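Local coordinates for protein actinorhodin polyketide putative beta-ketoacyl synthase 2 (Streptomyces coelicolor A3, PDB 1TQY) that is the chain length factor of actinorhodin biosynthesis, a ketosynthase-family protein that pairs with a ketosynthase subunit and probably helps set the length of the polyketide chain, at residues B[53-58]-B[217-222]; B[167-172]-B[338-343]; B[211-216]-B[233-238]; B[305-310]-B[395-400]. All coordinates share one frame; numbering follows the deposited sequence.

Interaction 1 of 4, residues B[53-58]-B[217-222]; sequences ATLAGQ and TDPDRA. With NA (sodium ion), chain K.
With CG beside its backbone N (chi1 -66°) and CD1 extended (chi2 -176°), the Leu55 side chain reaches from strand 55-57 to the loop 217-222. Its two methyl groups do most of the touching. CD1 meets the methyl group of Ala222, with 3.6 Å between Leu55 CD1 and Ala222 CB. Leu55 CD1 also lies 3.8 Å from Pro219 N and touches the carbonyl carbons of Thr217 and Asp218. CD2 takes the other branch and rests on the proline ring, at 3.9 Å from Leu55 CD2 to Pro219 CG. The leucine and proline side chains cross at about a right angle. No hydrogen bond joins the two segments, so this is apolar packing. At the outer end, Thr54 OG1 comes within 4.4 Å of Thr217 CG2, a loose contact.

Within the loop, Arg221 N bonds to Asp218 O at 2.8 Å, closing a type I beta turn with Pro219 and Asp220 at its corners. Arg221 also forms a salt bridge with Asp227. Strand 55-57 pairs antiparallel with strand 40-42. Farther along the segment, Gln58 O binds the sodium ion at 2.3 Å, with Pro21 O and a water at a similar distance. Two further waters lie near, one long and one too short to trust. The leucine contact thus sits a few residues from a metal site that uses main-chain carbonyls.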
loop_
_atom_site.group_PDB
_atom_site.type_symbol
_atom_site.label_atom_id
_atom_site.label_comp_id
_atom_site.label_asym_id
_atom_site.label_seq_id
_atom_site.Cartn_x
_atom_site.Cartn_y
_atom_site.Cartn_z
ATOM N N ALA B 53 -8.238 20.734 18.390
ATOM C CA ALA B 53 -9.325 19.821 18.065
ATOM C C ALA B 53 -9.506 18.894 19.259
ATOM O O ALA B 53 -8.521 18.464 19.858
ATOM C CB ALA B 53 -8.977 19.017 16.820
ATOM N N THR B 54 -10.754 18.579 19.596
ATOM C CA THR B 54 -11.030 17.732 20.749
ATOM C C THR B 54 -12.072 16.652 20.525
ATOM O O THR B 54 -12.312 15.824 21.405
ATOM C CB THR B 54 -11.529 18.577 21.927
ATOM O OG1 THR B 54 -12.762 19.204 21.552
ATOM C CG2 THR B 54 -10.517 19.643 22.287
ATOM N N LEU B 55 -12.699 16.658 19.358
ATOM C CA LEU B 55 -13.740 15.681 19.070
ATOM C C LEU B 55 -13.285 14.586 18.118
ATOM O O LEU B 55 -12.519 14.845 17.193
ATOM C CB LEU B 55 -14.961 16.392 18.482
ATOM C CG LEU B 55 -15.743 17.358 19.373
ATOM C CD1 LEU B 55 -16.954 17.859 18.594
ATOM C CD2 LEU B 55 -16.201 16.656 20.649
ATOM N N ALA B 56 -13.766 13.369 18.353
ATOM C CA ALA B 56 -13.422 12.231 17.516
ATOM C C ALA B 56 -14.435 11.105 17.646
ATOM O O ALA B 56 -15.199 11.048 18.611
ATOM C CB ALA B 56 -12.038 11.714 17.868
ATOM N N GLY B 57 -14.446 10.223 16.651
ATOM C CA GLY B 57 -15.340 9.082 16.675
ATOM C C GLY B 57 -14.616 7.909 17.319
ATOM O O GLY B 57 -13.891 7.176 16.646
ATOM N N GLN B 58 -14.801 7.733 18.622
ATOM C CA GLN B 58 -14.157 6.637 19.332
ATOM C C GLN B 58 -15.050 5.426 19.478
ATOM O O GLN B 58 -16.271 5.548 19.565
ATOM C CB GLN B 58 -13.753 7.059 20.741
ATOM C CG GLN B 58 -12.592 8.002 20.843
ATOM C CD GLN B 58 -12.329 8.414 22.289
ATOM O OE1 GLN B 58 -11.419 9.189 22.570
ATOM N NE2 GLN B 58 -13.133 7.892 23.211
ATOM N N THR B 217 -16.907 21.980 19.575
ATOM C CA THR B 217 -16.986 21.290 20.861
ATOM C C THR B 217 -18.351 20.625 21.005
ATOM O O THR B 217 -18.573 19.843 21.922
ATOM C CB THR B 217 -16.754 22.250 22.060
ATOM O OG1 THR B 217 -17.699 23.328 22.010
ATOM C CG2 THR B 217 -15.326 22.807 22.035
ATOM N N ASP B 218 -19.264 20.951 20.095
ATOM C CA ASP B 218 -20.612 20.376 20.092
ATOM C C ASP B 218 -20.598 19.191 19.133
ATOM O O ASP B 218 -20.603 19.366 17.918
ATOM C CB ASP B 218 -21.630 21.423 19.614
ATOM C CG ASP B 218 -23.064 20.913 19.644
ATOM O OD1 ASP B 218 -23.306 19.786 20.135
ATOM O OD2 ASP B 218 -23.960 21.650 19.177
ATOM N N PRO B 219 -20.591 17.966 19.673
ATOM C CA PRO B 219 -20.570 16.727 18.889
ATOM C C PRO B 219 -21.663 16.620 17.831
ATOM O O PRO B 219 -21.454 16.004 16.792
ATOM C CB PRO B 219 -20.704 15.639 19.951
ATOM C CG PRO B 219 -20.055 16.247 21.136
ATOM C CD PRO B 219 -20.603 17.664 21.113
ATOM N N ASP B 220 -22.828 17.208 18.097
ATOM C CA ASP B 220 -23.925 17.144 17.141
ATOM C C ASP B 220 -23.726 18.105 15.986
ATOM O O ASP B 220 -24.405 17.995 14.967
ATOM C CB ASP B 220 -25.265 17.487 17.791
ATOM C CG ASP B 220 -25.592 16.603 18.963
ATOM O OD1 ASP B 220 -25.484 15.362 18.839
ATOM O OD2 ASP B 220 -25.978 17.155 20.017
ATOM N N ARG B 221 -22.809 19.054 16.142
ATOM C CA ARG B 221 -22.589 20.045 15.094
ATOM C C ARG B 221 -21.125 20.333 14.808
ATOM O O ARG B 221 -20.700 21.487 14.800
ATOM C CB ARG B 221 -23.296 21.352 15.470
ATOM C CG ARG B 221 -24.808 21.261 15.571
ATOM C CD ARG B 221 -25.447 22.307 14.675
ATOM N NE ARG B 221 -25.719 21.787 13.351
ATOM C CZ ARG B 221 -25.933 22.530 12.269
ATOM N NH1 ARG B 221 -25.899 23.857 12.340
ATOM N NH2 ARG B 221 -26.191 21.935 11.110
ATOM N N ALA B 222 -20.358 19.285 14.546
ATOM C CA ALA B 222 -18.939 19.453 14.270
ATOM C C ALA B 222 -18.561 18.953 12.883
ATOM O O ALA B 222 -17.708 19.531 12.207
ATOM C CB ALA B 222 -18.116 18.727 15.331
HETATM NA NA NA K . -18.465 5.719 20.208
HETATM O O HOH W 1 -20.570 6.342 21.012
HETATM O O HOH W 2 -17.392 7.997 21.814
HETATM O O HOH W 3 -18.465 3.920 20.893
#

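Interaction 2 of 4, residues B[167-172]-B[338-343]; sequences AEQAGG and TGRLYS
Gln169 lies flat over one face of the Arg340 guanidinium. The amide and guanidinium planes are 17° apart, and Gln169 NE2 sits 3.5 Å from Arg340 CZ. Gln169 CG is anti to the backbone N, and a bend at chi2 (123°) lays the amide over that face. The same amide turns OE1 to the backbone, where Tyr342 N gives it a strongly bent, weak hydrogen bond of 2.7 Å. A CA-H...O contact of 3.4 Å from Gln169 CA to Tyr342 O packs the two backbones together. Beside this, Glu168 OE1 meets the edge of the Tyr342 ring in its plane, 3.4 Å from Tyr342 CD1. Glu168 OE2 accepts from Gln169 N at 2.8 Å in a nearly straight bond.

The looser side is bridged by waters held inside the protein. One lies between Glu168 OE1, Gln169 OE1 and Arg340 NE, and its bonds cannot all be assigned. Another joins the backbone oxygens of Gln169 and Tyr342. A third connects Gly339 O with Leu341 N. Arg340 NH2 forms a salt bridge with Asp305 OD1, and Tyr342 OH bonds to Gln207.

By family alignment, Gln169 probably stands where ketosynthases carry their nucleophilic cysteine, and Arg340 where they carry a histidine. The contact joins the start of helix 171-185 to the loop that leads from strand 330-332 into helix 345-359, with Phe402 of strand 402-410 against Ala167 and Ala170.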
loop_
_atom_site.group_PDB
_atom_site.type_symbol
_atom_site.label_atom_id
_atom_site.label_comp_id
_atom_site.label_asym_id
_atom_site.label_seq_id
_atom_site.Cartn_x
_atom_site.Cartn_y
_atom_site.Cartn_z
ATOM N N ALA B 167 -3.667 5.268 0.266
ATOM C CA ALA B 167 -4.171 6.396 -0.527
ATOM C C ALA B 167 -5.153 7.177 0.346
ATOM O O ALA B 167 -6.264 7.513 -0.074
ATOM C CB ALA B 167 -4.880 5.883 -1.787
ATOM N N GLU B 168 -4.718 7.459 1.570
ATOM C CA GLU B 168 -5.530 8.151 2.565
ATOM C C GLU B 168 -6.954 7.586 2.551
ATOM O O GLU B 168 -7.115 6.362 2.476
ATOM C CB GLU B 168 -5.499 9.655 2.327
ATOM C CG GLU B 168 -5.613 10.443 3.622
ATOM C CD GLU B 168 -6.934 11.178 3.718
ATOM O OE1 GLU B 168 -7.243 11.699 4.805
ATOM O OE2 GLU B 168 -7.658 11.231 2.696
ATOM N N GLN B 169 -7.980 8.433 2.622
ATOM C CA GLN B 169 -9.377 7.941 2.645
ATOM C C GLN B 169 -9.872 7.329 1.333
ATOM O O GLN B 169 -10.958 6.747 1.273
ATOM C CB GLN B 169 -10.350 9.059 3.078
ATOM C CG GLN B 169 -11.817 8.577 3.251
ATOM C CD GLN B 169 -12.385 8.853 4.646
ATOM O OE1 GLN B 169 -11.632 9.048 5.604
ATOM N NE2 GLN B 169 -13.715 8.853 4.767
ATOM N N ALA B 170 -9.098 7.464 0.272
ATOM C CA ALA B 170 -9.533 6.877 -0.991
ATOM C C ALA B 170 -9.107 5.409 -1.038
ATOM O O ALA B 170 -9.689 4.605 -1.761
ATOM C CB ALA B 170 -8.916 7.632 -2.159
ATOM N N GLY B 171 -8.092 5.078 -0.247
ATOM C CA GLY B 171 -7.555 3.730 -0.231
ATOM C C GLY B 171 -8.535 2.593 -0.027
ATOM O O GLY B 171 -8.455 1.583 -0.724
ATOM N N GLY B 172 -9.439 2.755 0.934
ATOM C CA GLY B 172 -10.429 1.739 1.228
ATOM C C GLY B 172 -11.234 1.304 0.024
ATOM O O GLY B 172 -11.478 0.108 -0.156
ATOM N N THR B 338 -20.206 8.706 12.144
ATOM C CA THR B 338 -18.973 8.033 12.565
ATOM C C THR B 338 -17.696 8.862 12.511
ATOM O O THR B 338 -16.757 8.609 13.267
ATOM C CB THR B 338 -18.689 6.791 11.701
ATOM O OG1 THR B 338 -18.410 7.205 10.355
ATOM C CG2 THR B 338 -19.880 5.864 11.692
ATOM N N GLY B 339 -17.659 9.847 11.623
ATOM C CA GLY B 339 -16.458 10.637 11.465
ATOM C C GLY B 339 -15.752 9.994 10.285
ATOM O O GLY B 339 -16.235 8.983 9.761
ATOM N N ARG B 340 -14.631 10.562 9.846
ATOM C CA ARG B 340 -13.892 10.005 8.714
ATOM C C ARG B 340 -12.936 8.937 9.240
ATOM O O ARG B 340 -12.074 9.222 10.077
ATOM C CB ARG B 340 -13.110 11.107 7.986
ATOM C CG ARG B 340 -13.990 12.161 7.287
ATOM C CD ARG B 340 -13.181 13.120 6.398
ATOM N NE ARG B 340 -12.639 12.513 5.180
ATOM C CZ ARG B 340 -13.337 12.276 4.072
ATOM N NH1 ARG B 340 -14.624 12.588 4.014
ATOM N NH2 ARG B 340 -12.741 11.747 3.013
ATOM N N LEU B 341 -13.081 7.716 8.736
ATOM C CA LEU B 341 -12.260 6.607 9.195
ATOM C C LEU B 341 -11.100 6.277 8.260
ATOM O O LEU B 341 -10.524 5.192 8.322
ATOM C CB LEU B 341 -13.141 5.370 9.413
ATOM C CG LEU B 341 -14.482 5.609 10.131
ATOM C CD1 LEU B 341 -15.192 4.272 10.230
ATOM C CD2 LEU B 341 -14.280 6.217 11.547
ATOM N N TYR B 342 -10.764 7.216 7.383
ATOM C CA TYR B 342 -9.638 7.040 6.478
ATOM C C TYR B 342 -9.746 5.771 5.637
ATOM O O TYR B 342 -10.639 5.663 4.797
ATOM C CB TYR B 342 -8.338 7.051 7.297
ATOM C CG TYR B 342 -8.141 8.340 8.078
ATOM C CD1 TYR B 342 -7.856 9.538 7.421
ATOM C CD2 TYR B 342 -8.298 8.377 9.467
ATOM C CE1 TYR B 342 -7.739 10.741 8.121
ATOM C CE2 TYR B 342 -8.183 9.580 10.176
ATOM C CZ TYR B 342 -7.907 10.755 9.494
ATOM O OH TYR B 342 -7.826 11.947 10.189
ATOM N N SER B 343 -8.855 4.807 5.859
ATOM C CA SER B 343 -8.917 3.591 5.075
ATOM C C SER B 343 -10.173 2.804 5.423
ATOM O O SER B 343 -10.554 1.881 4.706
ATOM C CB SER B 343 -7.655 2.735 5.278
ATOM O OG SER B 343 -7.725 1.962 6.468
HETATM O O HOH W 4 -10.256 11.787 5.594
HETATM O O HOH W 5 -9.845 12.817 2.745
HETATM O O HOH W 6 -11.395 4.378 2.403
HETATM O O HOH W 7 -15.569 7.644 7.257
#

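Interaction 3 of 4, residues B[211-216]-B[233-238]; sequences GRISTA and YVPGEG
Ile213 lays CG1 over one face of the Tyr233 ring. This is a CH-pi contact, with Ile213 CG1 4.3 Å from the Tyr233 ring centre and 27° off the ring normal. Tyr233 has CG between its backbone N and carbonyl carbon (chi1 74°), which turns the ring back toward segment 211-216. The isoleucine then reaches on to a second apolar group: Ile213 CD1 touches Pro235 CG at 3.6 Å, the two side chains crossing at about a right angle. From its side chain Arg212 brings CB, 3.9 Å from Tyr233 CE2.

The backbones are held by a single beta bridge. Tyr233 N gives a hydrogen bond of 2.9 Å to Arg212 O, and Ser214 N gives another of 2.9 Å to Tyr233 O. Tyr233 thus bonds to both residues flanking Ile213, which is the parallel bridge pattern. In the second bond the donor stands above the carbonyl plane. Ser214 OG accepts from Ala216 N at 3.0 Å and forms an ST turn, which bends the chain just after the bridge. The Tyr233 hydroxyl is bonded to that of Tyr342, and an aromatic side chain of the partner protein packs against Tyr233.

Two backbone bonds therefore fix the register here, while Ile213 lies over one face of the ring. The tyrosine is held at both ends, by its amide and by its hydroxyl.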
loop_
_atom_site.group_PDB
_atom_site.type_symbol
_atom_site.label_atom_id
_atom_site.label_comp_id
_atom_site.label_asym_id
_atom_site.label_seq_id
_atom_site.Cartn_x
_atom_site.Cartn_y
_atom_site.Cartn_z
ATOM N N GLY B 211 -4.980 20.444 8.655
ATOM C CA GLY B 211 -5.546 21.768 8.490
ATOM C C GLY B 211 -7.022 21.639 8.178
ATOM O O GLY B 211 -7.686 22.623 7.873
ATOM N N ARG B 212 -7.556 20.428 8.289
ATOM C CA ARG B 212 -8.965 20.213 7.964
ATOM C C ARG B 212 -9.839 19.629 9.064
ATOM O O ARG B 212 -10.994 19.263 8.835
ATOM C CB ARG B 212 -9.047 19.339 6.710
ATOM C CG ARG B 212 -8.576 20.059 5.444
ATOM C CD ARG B 212 -8.398 19.116 4.254
ATOM N NE ARG B 212 -7.990 19.833 3.032
ATOM C CZ ARG B 212 -7.642 19.240 1.889
ATOM N NH1 ARG B 212 -7.648 17.915 1.791
ATOM N NH2 ARG B 212 -7.285 19.972 0.849
ATOM N N ILE B 213 -9.299 19.567 10.270
ATOM C CA ILE B 213 -10.040 19.000 11.383
ATOM C C ILE B 213 -10.877 20.020 12.149
ATOM O O ILE B 213 -10.397 21.093 12.503
ATOM C CB ILE B 213 -9.064 18.275 12.298
ATOM C CG1 ILE B 213 -8.514 17.073 11.515
ATOM C CG2 ILE B 213 -9.734 17.820 13.575
ATOM C CD1 ILE B 213 -7.696 16.146 12.329
ATOM N N SER B 214 -12.143 19.683 12.382
ATOM C CA SER B 214 -13.042 20.570 13.099
ATOM C C SER B 214 -12.590 20.842 14.519
ATOM O O SER B 214 -12.159 19.932 15.233
ATOM C CB SER B 214 -14.457 19.992 13.139
ATOM O OG SER B 214 -15.259 20.738 14.036
ATOM N N THR B 215 -12.687 22.102 14.930
ATOM C CA THR B 215 -12.321 22.472 16.286
ATOM C C THR B 215 -13.590 22.716 17.103
ATOM O O THR B 215 -13.544 23.336 18.159
ATOM C CB THR B 215 -11.443 23.746 16.329
ATOM O OG1 THR B 215 -12.144 24.840 15.725
ATOM C CG2 THR B 215 -10.119 23.515 15.600
ATOM N N ALA B 216 -14.724 22.216 16.623
ATOM C CA ALA B 216 -15.988 22.399 17.344
ATOM C C ALA B 216 -15.975 21.652 18.683
ATOM O O ALA B 216 -15.133 20.788 18.897
ATOM C CB ALA B 216 -17.152 21.896 16.488
ATOM N N TYR B 233 -13.675 18.223 9.197
ATOM C CA TYR B 233 -14.214 16.907 9.483
ATOM C C TYR B 233 -13.778 16.465 10.870
ATOM O O TYR B 233 -12.819 17.003 11.432
ATOM C CB TYR B 233 -13.746 15.891 8.426
ATOM C CG TYR B 233 -12.295 15.469 8.530
ATOM C CD1 TYR B 233 -11.916 14.382 9.327
ATOM C CD2 TYR B 233 -11.300 16.146 7.816
ATOM C CE1 TYR B 233 -10.581 13.978 9.403
ATOM C CE2 TYR B 233 -9.965 15.755 7.887
ATOM C CZ TYR B 233 -9.611 14.667 8.681
ATOM O OH TYR B 233 -8.296 14.264 8.735
ATOM N N VAL B 234 -14.510 15.509 11.432
ATOM C CA VAL B 234 -14.170 14.954 12.735
ATOM C C VAL B 234 -13.516 13.593 12.460
ATOM O O VAL B 234 -14.075 12.780 11.733
ATOM C CB VAL B 234 -15.438 14.748 13.617
ATOM C CG1 VAL B 234 -15.065 13.970 14.880
ATOM C CG2 VAL B 234 -16.024 16.120 14.024
ATOM N N PRO B 235 -12.312 13.347 13.005
ATOM C CA PRO B 235 -11.606 12.069 12.802
ATOM C C PRO B 235 -12.359 10.957 13.537
ATOM O O PRO B 235 -13.084 11.219 14.499
ATOM C CB PRO B 235 -10.251 12.299 13.466
ATOM C CG PRO B 235 -10.124 13.782 13.539
ATOM C CD PRO B 235 -11.502 14.268 13.817
ATOM N N GLY B 236 -12.174 9.719 13.100
ATOM C CA GLY B 236 -12.813 8.598 13.770
ATOM C C GLY B 236 -11.889 7.398 13.681
ATOM O O GLY B 236 -10.868 7.472 13.004
ATOM N N GLU B 237 -12.214 6.306 14.366
ATOM C CA GLU B 237 -11.395 5.094 14.298
ATOM C C GLU B 237 -12.350 3.975 13.941
ATOM O O GLU B 237 -13.522 4.016 14.313
ATOM C CB GLU B 237 -10.717 4.792 15.644
ATOM C CG GLU B 237 -11.659 4.253 16.712
ATOM C CD GLU B 237 -10.959 3.943 18.045
ATOM O OE1 GLU B 237 -9.721 3.740 18.058
ATOM O OE2 GLU B 237 -11.660 3.881 19.079
ATOM N N GLY B 238 -11.865 2.981 13.208
ATOM C CA GLY B 238 -12.729 1.881 12.840
ATOM C C GLY B 238 -12.778 1.664 11.347
ATOM O O GLY B 238 -11.912 2.126 10.604
#

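Interaction 4 of 4, residues B[305-310]-B[395-400]; sequences DGAGVP and LARGRW
The backbone of Asp305 runs beside strand 391-398, with Asp305 CA 4.6 Å from Ala396 CA and a CA-H...O contact of 3.5 Å from Asp305 CA to Leu395 O. No main-chain hydrogen bond joins the segments, and the aspartate side chain takes that role. Its CG is anti to the backbone N (chi1 174°), which turns the carboxylate to the strand. Asp305 OD1 accepts from Arg397 N at 2.9 Å, and the donor stands well above the carboxylate plane. OD1 has a second partner in Arg340, so a backbone amide and a guanidinium both hold it.

Asp305 OD2 makes a weak salt bridge with Arg397 NH1 at 3.3 Å. The carboxylate and guanidinium planes are 81° apart, so the two groups do not pair side by side. Bends at chi2 and chi3 fold the Arg397 chain over the aspartate, and Asp305 OD2 lies 3.0 Å from Arg397 CD. Ala307 CB rests 3.7 Å from Arg397 NH1. A water accepts from Ala307 N at 2.6 Å and, weakly, from that same NH1. Arg397 NH2 bonds to Leu312 O.

Asp305 probably occupies the position of a catalytic histidine in ketosynthases. It follows strand 301-303, which pairs parallel with strand 391-398. Segment 305-310 leads into helix 310-324, which also packs on Arg397 through Ala315. Glu316 of that helix accepts from Asp305 N. Strand 402-410 flanks the other edge of strand 391-398.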
loop_
_atom_site.group_PDB
_atom_site.type_symbol
_atom_site.label_atom_id
_atom_site.label_comp_id
_atom_site.label_asym_id
_atom_site.label_seq_id
_atom_site.Cartn_x
_atom_site.Cartn_y
_atom_site.Cartn_z
ATOM N N ASP B 305 -18.476 11.497 -0.722
ATOM C CA ASP B 305 -17.295 11.458 0.120
ATOM C C ASP B 305 -17.566 12.282 1.390
ATOM O O ASP B 305 -17.158 11.894 2.487
ATOM C CB ASP B 305 -16.089 12.002 -0.663
ATOM C CG ASP B 305 -14.837 12.136 0.191
ATOM O OD1 ASP B 305 -14.298 11.106 0.659
ATOM O OD2 ASP B 305 -14.398 13.284 0.379
ATOM N N GLY B 306 -18.271 13.404 1.247
ATOM C CA GLY B 306 -18.603 14.231 2.399
ATOM C C GLY B 306 -17.409 14.765 3.156
ATOM O O GLY B 306 -17.212 14.452 4.336
ATOM N N ALA B 307 -16.616 15.593 2.488
ATOM C CA ALA B 307 -15.409 16.160 3.090
ATOM C C ALA B 307 -15.627 16.995 4.351
ATOM O O ALA B 307 -14.779 17.001 5.245
ATOM C CB ALA B 307 -14.663 16.986 2.052
ATOM N N GLY B 308 -16.750 17.708 4.426
ATOM C CA GLY B 308 -17.001 18.523 5.601
ATOM C C GLY B 308 -16.193 19.810 5.591
ATOM O O GLY B 308 -16.263 20.607 6.528
ATOM N N VAL B 309 -15.405 19.989 4.533
ATOM C CA VAL B 309 -14.583 21.182 4.330
ATOM C C VAL B 309 -15.287 21.876 3.179
ATOM O O VAL B 309 -15.448 21.291 2.112
ATOM C CB VAL B 309 -13.152 20.847 3.872
ATOM C CG1 VAL B 309 -12.416 22.127 3.486
ATOM C CG2 VAL B 309 -12.402 20.126 4.985
ATOM N N PRO B 310 -15.716 23.130 3.378
ATOM C CA PRO B 310 -16.425 23.915 2.359
ATOM C C PRO B 310 -15.943 23.778 0.916
ATOM O O PRO B 310 -16.702 23.366 0.038
ATOM C CB PRO B 310 -16.296 25.341 2.874
ATOM C CG PRO B 310 -16.287 25.151 4.358
ATOM C CD PRO B 310 -15.354 23.975 4.528
ATOM N N LEU B 395 -18.534 7.204 -3.285
ATOM C CA LEU B 395 -17.393 8.059 -3.613
ATOM C C LEU B 395 -16.441 8.258 -2.440
ATOM O O LEU B 395 -16.868 8.326 -1.291
ATOM C CB LEU B 395 -17.905 9.431 -4.043
ATOM C CG LEU B 395 -18.883 9.418 -5.212
ATOM C CD1 LEU B 395 -19.307 10.832 -5.556
ATOM C CD2 LEU B 395 -18.208 8.749 -6.395
ATOM N N ALA B 396 -15.153 8.381 -2.731
ATOM C CA ALA B 396 -14.185 8.613 -1.670
ATOM C C ALA B 396 -13.024 9.392 -2.242
ATOM O O ALA B 396 -12.639 9.173 -3.382
ATOM C CB ALA B 396 -13.680 7.288 -1.101
ATOM N N ARG B 397 -12.487 10.338 -1.480
ATOM C CA ARG B 397 -11.332 11.072 -1.975
ATOM C C ARG B 397 -10.249 10.985 -0.940
ATOM O O ARG B 397 -10.517 10.816 0.243
ATOM C CB ARG B 397 -11.638 12.546 -2.218
ATOM C CG ARG B 397 -12.765 12.791 -3.174
ATOM C CD ARG B 397 -13.783 13.686 -2.509
ATOM N NE ARG B 397 -13.613 15.060 -2.928
ATOM C CZ ARG B 397 -14.266 16.100 -2.420
ATOM N NH1 ARG B 397 -15.156 15.955 -1.442
ATOM N NH2 ARG B 397 -14.031 17.292 -2.930
ATOM N N GLY B 398 -9.015 11.094 -1.401
ATOM C CA GLY B 398 -7.899 11.053 -0.489
ATOM C C GLY B 398 -7.128 12.343 -0.632
ATOM O O GLY B 398 -7.032 12.903 -1.722
ATOM N N ARG B 399 -6.588 12.817 0.483
ATOM C CA ARG B 399 -5.803 14.035 0.517
ATOM C C ARG B 399 -4.744 14.033 -0.588
ATOM O O ARG B 399 -4.088 13.019 -0.825
ATOM C CB ARG B 399 -5.130 14.150 1.881
ATOM C CG ARG B 399 -4.160 15.299 2.024
ATOM C CD ARG B 399 -3.471 15.185 3.361
ATOM N NE ARG B 399 -2.528 16.268 3.601
ATOM C CZ ARG B 399 -2.861 17.465 4.064
ATOM N NH1 ARG B 399 -4.125 17.745 4.341
ATOM N NH2 ARG B 399 -1.921 18.375 4.260
ATOM N N TRP B 400 -4.586 15.187 -1.236
ATOM C CA TRP B 400 -3.642 15.414 -2.333
ATOM C C TRP B 400 -4.213 15.079 -3.710
ATOM O O TRP B 400 -3.490 15.117 -4.704
ATOM C CB TRP B 400 -2.309 14.674 -2.108
ATOM C CG TRP B 400 -1.515 15.278 -0.999
ATOM C CD1 TRP B 400 -1.006 14.630 0.091
ATOM C CD2 TRP B 400 -1.217 16.671 -0.814
ATOM N NE1 TRP B 400 -0.422 15.536 0.947
ATOM C CE2 TRP B 400 -0.537 16.794 0.419
ATOM C CE3 TRP B 400 -1.464 17.830 -1.567
ATOM C CZ2 TRP B 400 -0.100 18.026 0.920
ATOM C CZ3 TRP B 400 -1.026 19.063 -1.071
ATOM C CH2 TRP B 400 -0.355 19.149 0.164
HETATM O O HOH W 8 -17.260 16.621 0.136
#

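How the interactions relate
Interaction 2 is wholly buried near the middle of the chain, its centre about 5 Å from the chain's centre. Interactions 3 and 4 are also largely buried but farther out, and interaction 1 is partly exposed at about 19 Å. The chemistry follows this order. Interaction 1 relies on methyl groups, interaction 3 on backbone bonds with apolar cover, and interactions 2 and 4 on charged and amide groups with water. Arg340 and Asp305 tie interactions 2 and 4 together. Interaction 3 joins interaction 2 through the hydroxyls of Tyr233 and Tyr342, and interaction 1 through Gly57. Segments 217-222, 211-216 and 233-238 all belong to the loop between helix 201-208 and strand 238-246.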